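Long-range contacts in thioesterase (Streptomyces sp. WAC02707, PDB 6VAP), which probably hydrolyses acyl groups wrongly or prematurely loaded on the carrier domains of the borrelidin polyketide synthase, acting as a type II (editing) thioesterase: residues Q79-L84 / F105-R110; P195-T200 / P222-T227. All coordinates share one frame; numbering follows the deposited sequence.

Contact 1 (Q79-L84 / F105-R110); sequences QLFPVL and FELARR
Two helices of the alpha/beta-hydrolase fold, 73-87 and 99-113, meet here where F81 packs on R110 and the leucines L80 and L84 close on L107. The GxSxG sequence spans the turn from strand 92-97 into helix 99-113, consistent with the nucleophile elbow of this fold. The short segments run 57° apart and their axes come no closer than 10.3 Å, so the backbones do not meet and side chains bridge the gap, in places onto the other backbone; no hydrogen bond joins the two segments.

F81 and L107 carry most of the contact. With its CG anti to the backbone N (chi1 -171°), the F81 ring reaches across and lays one face on R110, whose CB stands 3.6 Å from the centroid and 2° off the ring normal, a CH-pi contact. The far rim of the same ring, at CZ, comes 3.2 Å from R110 O. F111 meets the F81 ring edge-to-face.

Deeper in, L107 CD1 packs against both leucines, 3.6 Å from L80 CD2 and 4.1 Å from L84 CD1, the side chains crossing at about a right angle. L80 and L107 also touch L30 of strand 26-30, which places this layer against the sheet.

Beyond CB, R110 turns away from F81. R110 NH2 ties the helices with a salt bridge to D74 and a hydrogen bond to N78. R110 NH1 lies 2.8 Å from E106 OE1 on that oxygen's anti lone pair, and donates as well to E106 O at 3.1 Å, from above the carbonyl plane.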
loop_
_atom_site.group_PDB
_atom_site.type_symbol
_atom_site.label_atom_id
_atom_site.label_comp_id
_atom_site.label_asym_id
_atom_site.label_seq_id
_atom_site.Cartn_x
_atom_site.Cartn_y
_atom_site.Cartn_z
ATOM N N GLN A 79 -4.175 13.070 -5.764
ATOM C CA GLN A 79 -5.332 13.438 -4.946
ATOM C C GLN A 79 -5.089 13.129 -3.467
ATOM O O GLN A 79 -5.530 13.883 -2.580
ATOM C CB GLN A 79 -6.581 12.688 -5.444
ATOM C CG GLN A 79 -7.116 13.197 -6.758
ATOM C CD GLN A 79 -8.520 12.705 -7.040
ATOM O OE1 GLN A 79 -9.345 12.594 -6.144
ATOM N NE2 GLN A 79 -8.792 12.404 -8.285
ATOM N N LEU A 80 -4.394 12.024 -3.180
ATOM C CA LEU A 80 -4.252 11.597 -1.797
ATOM C C LEU A 80 -3.190 12.400 -1.063
ATOM O O LEU A 80 -3.321 12.621 0.144
ATOM C CB LEU A 80 -3.919 10.111 -1.768
ATOM C CG LEU A 80 -3.544 9.493 -0.452
ATOM C CD1 LEU A 80 -4.672 9.678 0.581
ATOM C CD2 LEU A 80 -3.248 8.001 -0.681
ATOM N N PHE A 81 -2.160 12.868 -1.763
ATOM C CA PHE A 81 -1.041 13.490 -1.066
ATOM C C PHE A 81 -1.452 14.710 -0.282
ATOM O O PHE A 81 -1.068 14.786 0.898
ATOM C CB PHE A 81 0.074 13.816 -2.053
ATOM C CG PHE A 81 1.345 14.263 -1.383
ATOM C CD1 PHE A 81 1.943 13.481 -0.386
ATOM C CD2 PHE A 81 1.948 15.452 -1.746
ATOM C CE1 PHE A 81 3.093 13.900 0.231
ATOM C CE2 PHE A 81 3.120 15.854 -1.135
ATOM C CZ PHE A 81 3.684 15.082 -0.142
ATOM N N PRO A 82 -2.163 15.703 -0.853
ATOM C CA PRO A 82 -2.566 16.872 -0.056
ATOM C C PRO A 82 -3.350 16.513 1.178
ATOM O O PRO A 82 -3.252 17.208 2.196
ATOM C CB PRO A 82 -3.419 17.696 -1.033
ATOM C CG PRO A 82 -3.212 17.076 -2.384
ATOM C CD PRO A 82 -2.768 15.711 -2.201
ATOM N N VAL A 83 -4.167 15.468 1.106
ATOM C CA VAL A 83 -4.940 15.049 2.266
ATOM C C VAL A 83 -4.014 14.485 3.332
ATOM O O VAL A 83 -4.093 14.860 4.507
ATOM C CB VAL A 83 -6.006 14.019 1.858
ATOM C CG1 VAL A 83 -6.859 13.624 3.049
ATOM C CG2 VAL A 83 -6.886 14.614 0.734
ATOM N N LEU A 84 -3.138 13.550 2.943
ATOM C CA LEU A 84 -2.169 13.025 3.900
ATOM C C LEU A 84 -1.239 14.110 4.404
ATOM O O LEU A 84 -0.828 14.065 5.564
ATOM C CB LEU A 84 -1.351 11.899 3.282
ATOM C CG LEU A 84 -2.074 10.558 3.237
ATOM C CD1 LEU A 84 -1.332 9.657 2.271
ATOM C CD2 LEU A 84 -2.153 9.923 4.640
ATOM N N PHE A 105 4.904 3.797 -2.754
ATOM C CA PHE A 105 6.174 4.280 -3.262
ATOM C C PHE A 105 6.019 5.651 -3.881
ATOM O O PHE A 105 6.901 6.492 -3.743
ATOM C CB PHE A 105 6.732 3.298 -4.278
ATOM C CG PHE A 105 7.793 3.891 -5.174
ATOM C CD1 PHE A 105 9.113 4.031 -4.736
ATOM C CD2 PHE A 105 7.494 4.254 -6.451
ATOM C CE1 PHE A 105 10.073 4.550 -5.564
ATOM C CE2 PHE A 105 8.451 4.766 -7.281
ATOM C CZ PHE A 105 9.752 4.916 -6.839
ATOM N N GLU A 106 4.941 5.865 -4.625
ATOM C CA GLU A 106 4.683 7.156 -5.248
ATOM C C GLU A 106 4.437 8.225 -4.198
ATOM O O GLU A 106 4.906 9.361 -4.347
ATOM C CB GLU A 106 3.495 7.019 -6.203
ATOM C CG GLU A 106 3.808 6.297 -7.493
ATOM C CD GLU A 106 4.843 7.066 -8.327
ATOM O OE1 GLU A 106 4.966 8.279 -8.114
ATOM O OE2 GLU A 106 5.515 6.439 -9.156
ATOM N N LEU A 107 3.708 7.876 -3.136
ATOM C CA LEU A 107 3.508 8.804 -2.027
ATOM C C LEU A 107 4.824 9.108 -1.337
ATOM O O LEU A 107 5.099 10.261 -0.991
ATOM C CB LEU A 107 2.501 8.224 -1.025
ATOM C CG LEU A 107 1.093 8.093 -1.550
ATOM C CD1 LEU A 107 0.224 7.211 -0.598
ATOM C CD2 LEU A 107 0.471 9.487 -1.664
ATOM N N ALA A 108 5.699 8.113 -1.235
ATOM C CA ALA A 108 7.003 8.360 -0.632
ATOM C C ALA A 108 7.804 9.366 -1.445
ATOM O O ALA A 108 8.437 10.276 -0.902
ATOM C CB ALA A 108 7.764 7.050 -0.484
ATOM N N ARG A 109 7.795 9.204 -2.759
ATOM C CA ARG A 109 8.459 10.147 -3.639
ATOM C C ARG A 109 7.968 11.553 -3.392
ATOM O O ARG A 109 8.772 12.487 -3.352
ATOM C CB ARG A 109 8.200 9.762 -5.100
ATOM C CG ARG A 109 9.106 8.742 -5.692
ATOM C CD ARG A 109 8.694 8.429 -7.145
ATOM N NE ARG A 109 9.848 8.294 -8.027
ATOM C CZ ARG A 109 9.761 8.147 -9.338
ATOM N NH1 ARG A 109 8.569 8.137 -9.919
ATOM N NH2 ARG A 109 10.858 7.989 -10.047
ATOM N N ARG A 110 6.652 11.718 -3.198
ATOM C CA ARG A 110 6.088 13.049 -2.976
ATOM C C ARG A 110 6.406 13.611 -1.583
ATOM O O ARG A 110 6.596 14.821 -1.418
ATOM C CB ARG A 110 4.584 12.966 -3.208
ATOM C CG ARG A 110 4.219 12.817 -4.663
ATOM C CD ARG A 110 2.887 12.109 -4.826
ATOM N NE ARG A 110 2.393 12.187 -6.220
ATOM C CZ ARG A 110 2.793 11.362 -7.190
ATOM N NH1 ARG A 110 3.714 10.434 -6.947
ATOM N NH2 ARG A 110 2.298 11.479 -8.405
#

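Contact 2 (P195-T200 / P222-T227); sequences PIHALT and PFTLDT
The imidazole of H197 carries the T224 hydroxyl over one face and the D226 carboxylate at its edge. T224 OG1 stands 3.0 Å above the ring plane, over its centre; the torsion that puts it between its own backbone N and carbonyl carbon aims it at H197. In the ring plane, H197 NE2 donates to D226 OD2 at 2.6 Å. That bond is bent, 131° at the hydrogen, and meets the carboxylate on its anti side, 26° out of plane. H249 bonds H197 ND1, so both ring nitrogens are engaged and the rotation of the ring is probably fixed.

On the other face of the sheet, I196 CG2 lies at the edge of the F223 ring, 3.9 Å from F223 CD1. A198 CB touches the same ring and packs more tightly on L225 CD1, at 3.5 Å.

Between these faces the backbones exchange five hydrogen bonds in parallel register. I196 N and A198 N donate to P222 O and T224 O, while T224 N and D226 N return bonds to I196 O and A198 O, the latter at 2.9 Å. T200 N completes the series on D226 O. A water joins I196 O to T224 OG1. The strand axes are inclined by only 15°, and with helix 209-213 between them in sequence the strands form the beta-alpha-beta unit at the edge of the alpha/beta-hydrolase sheet.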
loop_
_atom_site.group_PDB
_atom_site.type_symbol
_atom_site.label_atom_id
_atom_site.label_comp_id
_atom_site.label_asym_id
_atom_site.label_seq_id
_atom_site.Cartn_x
_atom_site.Cartn_y
_atom_site.Cartn_z
ATOM N N PRO A 195 14.645 4.033 4.382
ATOM C CA PRO A 195 14.721 2.568 4.316
ATOM C C PRO A 195 13.544 1.979 3.555
ATOM O O PRO A 195 12.417 2.458 3.619
ATOM C CB PRO A 195 14.702 2.144 5.787
ATOM C CG PRO A 195 15.184 3.354 6.546
ATOM C CD PRO A 195 14.689 4.535 5.766
ATOM N N ILE A 196 13.819 0.937 2.800
ATOM C CA ILE A 196 12.789 0.187 2.110
ATOM C C ILE A 196 12.863 -1.247 2.597
ATOM O O ILE A 196 13.937 -1.855 2.624
ATOM C CB ILE A 196 12.955 0.246 0.586
ATOM C CG1 ILE A 196 12.608 1.639 0.062
ATOM C CG2 ILE A 196 11.969 -0.801 -0.084
ATOM C CD1 ILE A 196 12.713 1.805 -1.441
ATOM N N HIS A 197 11.736 -1.768 3.048
ATOM C CA HIS A 197 11.639 -3.149 3.496
ATOM C C HIS A 197 10.619 -3.830 2.602
ATOM O O HIS A 197 9.440 -3.472 2.605
ATOM C CB HIS A 197 11.241 -3.273 4.973
ATOM C CG HIS A 197 11.431 -4.660 5.528
ATOM N ND1 HIS A 197 11.653 -4.908 6.865
ATOM C CD2 HIS A 197 11.437 -5.878 4.924
ATOM C CE1 HIS A 197 11.788 -6.207 7.062
ATOM N NE2 HIS A 197 11.652 -6.822 5.902
ATOM N N ALA A 198 11.064 -4.812 1.844
ATOM C CA ALA A 198 10.206 -5.503 0.907
ATOM C C ALA A 198 9.792 -6.832 1.515
ATOM O O ALA A 198 10.575 -7.488 2.211
ATOM C CB ALA A 198 10.948 -5.713 -0.398
ATOM N N LEU A 199 8.560 -7.234 1.241
ATOM C CA LEU A 199 7.987 -8.455 1.792
ATOM C C LEU A 199 7.283 -9.202 0.667
ATOM O O LEU A 199 6.488 -8.607 -0.071
ATOM C CB LEU A 199 7.006 -8.147 2.920
ATOM C CG LEU A 199 7.473 -7.104 3.927
ATOM C CD1 LEU A 199 6.304 -6.693 4.773
ATOM C CD2 LEU A 199 8.604 -7.612 4.816
ATOM N N THR A 200 7.593 -10.488 0.510
ATOM C CA THR A 200 7.080 -11.225 -0.634
ATOM C C THR A 200 6.809 -12.671 -0.229
ATOM O O THR A 200 7.368 -13.178 0.740
ATOM C CB THR A 200 8.065 -11.110 -1.821
ATOM O OG1 THR A 200 7.432 -11.585 -3.019
ATOM C CG2 THR A 200 9.351 -11.899 -1.543
ATOM N N PRO A 222 18.922 2.052 3.654
ATOM C CA PRO A 222 19.074 0.602 3.829
ATOM C C PRO A 222 17.906 -0.158 3.221
ATOM O O PRO A 222 16.773 0.328 3.179
ATOM C CB PRO A 222 19.121 0.420 5.350
ATOM C CG PRO A 222 18.443 1.636 5.914
ATOM C CD PRO A 222 18.650 2.767 4.910
ATOM N N PHE A 223 18.202 -1.364 2.733
ATOM C CA PHE A 223 17.206 -2.224 2.113
ATOM C C PHE A 223 17.194 -3.599 2.775
ATOM O O PHE A 223 18.237 -4.182 3.082
ATOM C CB PHE A 223 17.457 -2.384 0.625
ATOM C CG PHE A 223 16.496 -3.347 -0.037
ATOM C CD1 PHE A 223 15.228 -2.961 -0.325
ATOM C CD2 PHE A 223 16.877 -4.641 -0.329
ATOM C CE1 PHE A 223 14.282 -3.869 -0.915
ATOM C CE2 PHE A 223 15.977 -5.550 -0.906
ATOM C CZ PHE A 223 14.704 -5.158 -1.207
ATOM N N THR A 224 16.003 -4.125 2.993
ATOM C CA THR A 224 15.857 -5.463 3.547
ATOM C C THR A 224 14.714 -6.136 2.803
ATOM O O THR A 224 13.729 -5.490 2.436
ATOM C CB THR A 224 15.600 -5.444 5.075
ATOM O OG1 THR A 224 14.475 -4.611 5.375
ATOM C CG2 THR A 224 16.822 -4.902 5.824
ATOM N N LEU A 225 14.874 -7.421 2.535
ATOM C CA LEU A 225 13.862 -8.212 1.862
ATOM C C LEU A 225 13.590 -9.446 2.697
ATOM O O LEU A 225 14.525 -10.179 3.042
ATOM C CB LEU A 225 14.313 -8.628 0.485
ATOM C CG LEU A 225 13.424 -9.625 -0.255
ATOM C CD1 LEU A 225 12.037 -9.071 -0.491
ATOM C CD2 LEU A 225 14.070 -10.025 -1.583
ATOM N N ASP A 226 12.313 -9.679 3.016
ATOM C CA ASP A 226 11.890 -10.839 3.795
ATOM C C ASP A 226 10.923 -11.647 2.948
ATOM O O ASP A 226 9.986 -11.073 2.385
ATOM C CB ASP A 226 11.195 -10.449 5.113
ATOM C CG ASP A 226 12.171 -10.256 6.255
ATOM O OD1 ASP A 226 12.951 -11.200 6.550
ATOM O OD2 ASP A 226 12.147 -9.182 6.885
ATOM N N THR A 227 11.158 -12.953 2.849
ATOM C CA THR A 227 10.331 -13.866 2.076
ATOM C C THR A 227 9.535 -14.734 3.037
ATOM O O THR A 227 10.048 -15.179 4.072
ATOM C CB THR A 227 11.205 -14.741 1.151
ATOM O OG1 THR A 227 12.048 -13.863 0.373
ATOM C CG2 THR A 227 10.370 -15.586 0.292
HETATM O O HOH W 1 15.163 -1.851 5.584
#

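Contact 1 is a buried helix-helix packing, whereas contact 2 is partly buried and joins the outermost strand, 223-228, to its neighbour. Their centres lie 21 Å apart and their nearest atoms about 5 Å, without touching; they share no secondary-structure element: contact 1 packs against the sheet while contact 2 is part of it. Between helices 73-87 and 99-113, apolar and CH-pi contacts join the two segments, and the charges of 105-110 pair mainly within their own helix, R110 also reaching D74 of the other. Between the strands, regular backbone bonds dominate, supplemented by a histidine-carboxylate pair on one face and apolar side chains on the other. Contact 2 buries 567 Å², contact 1 246 Å².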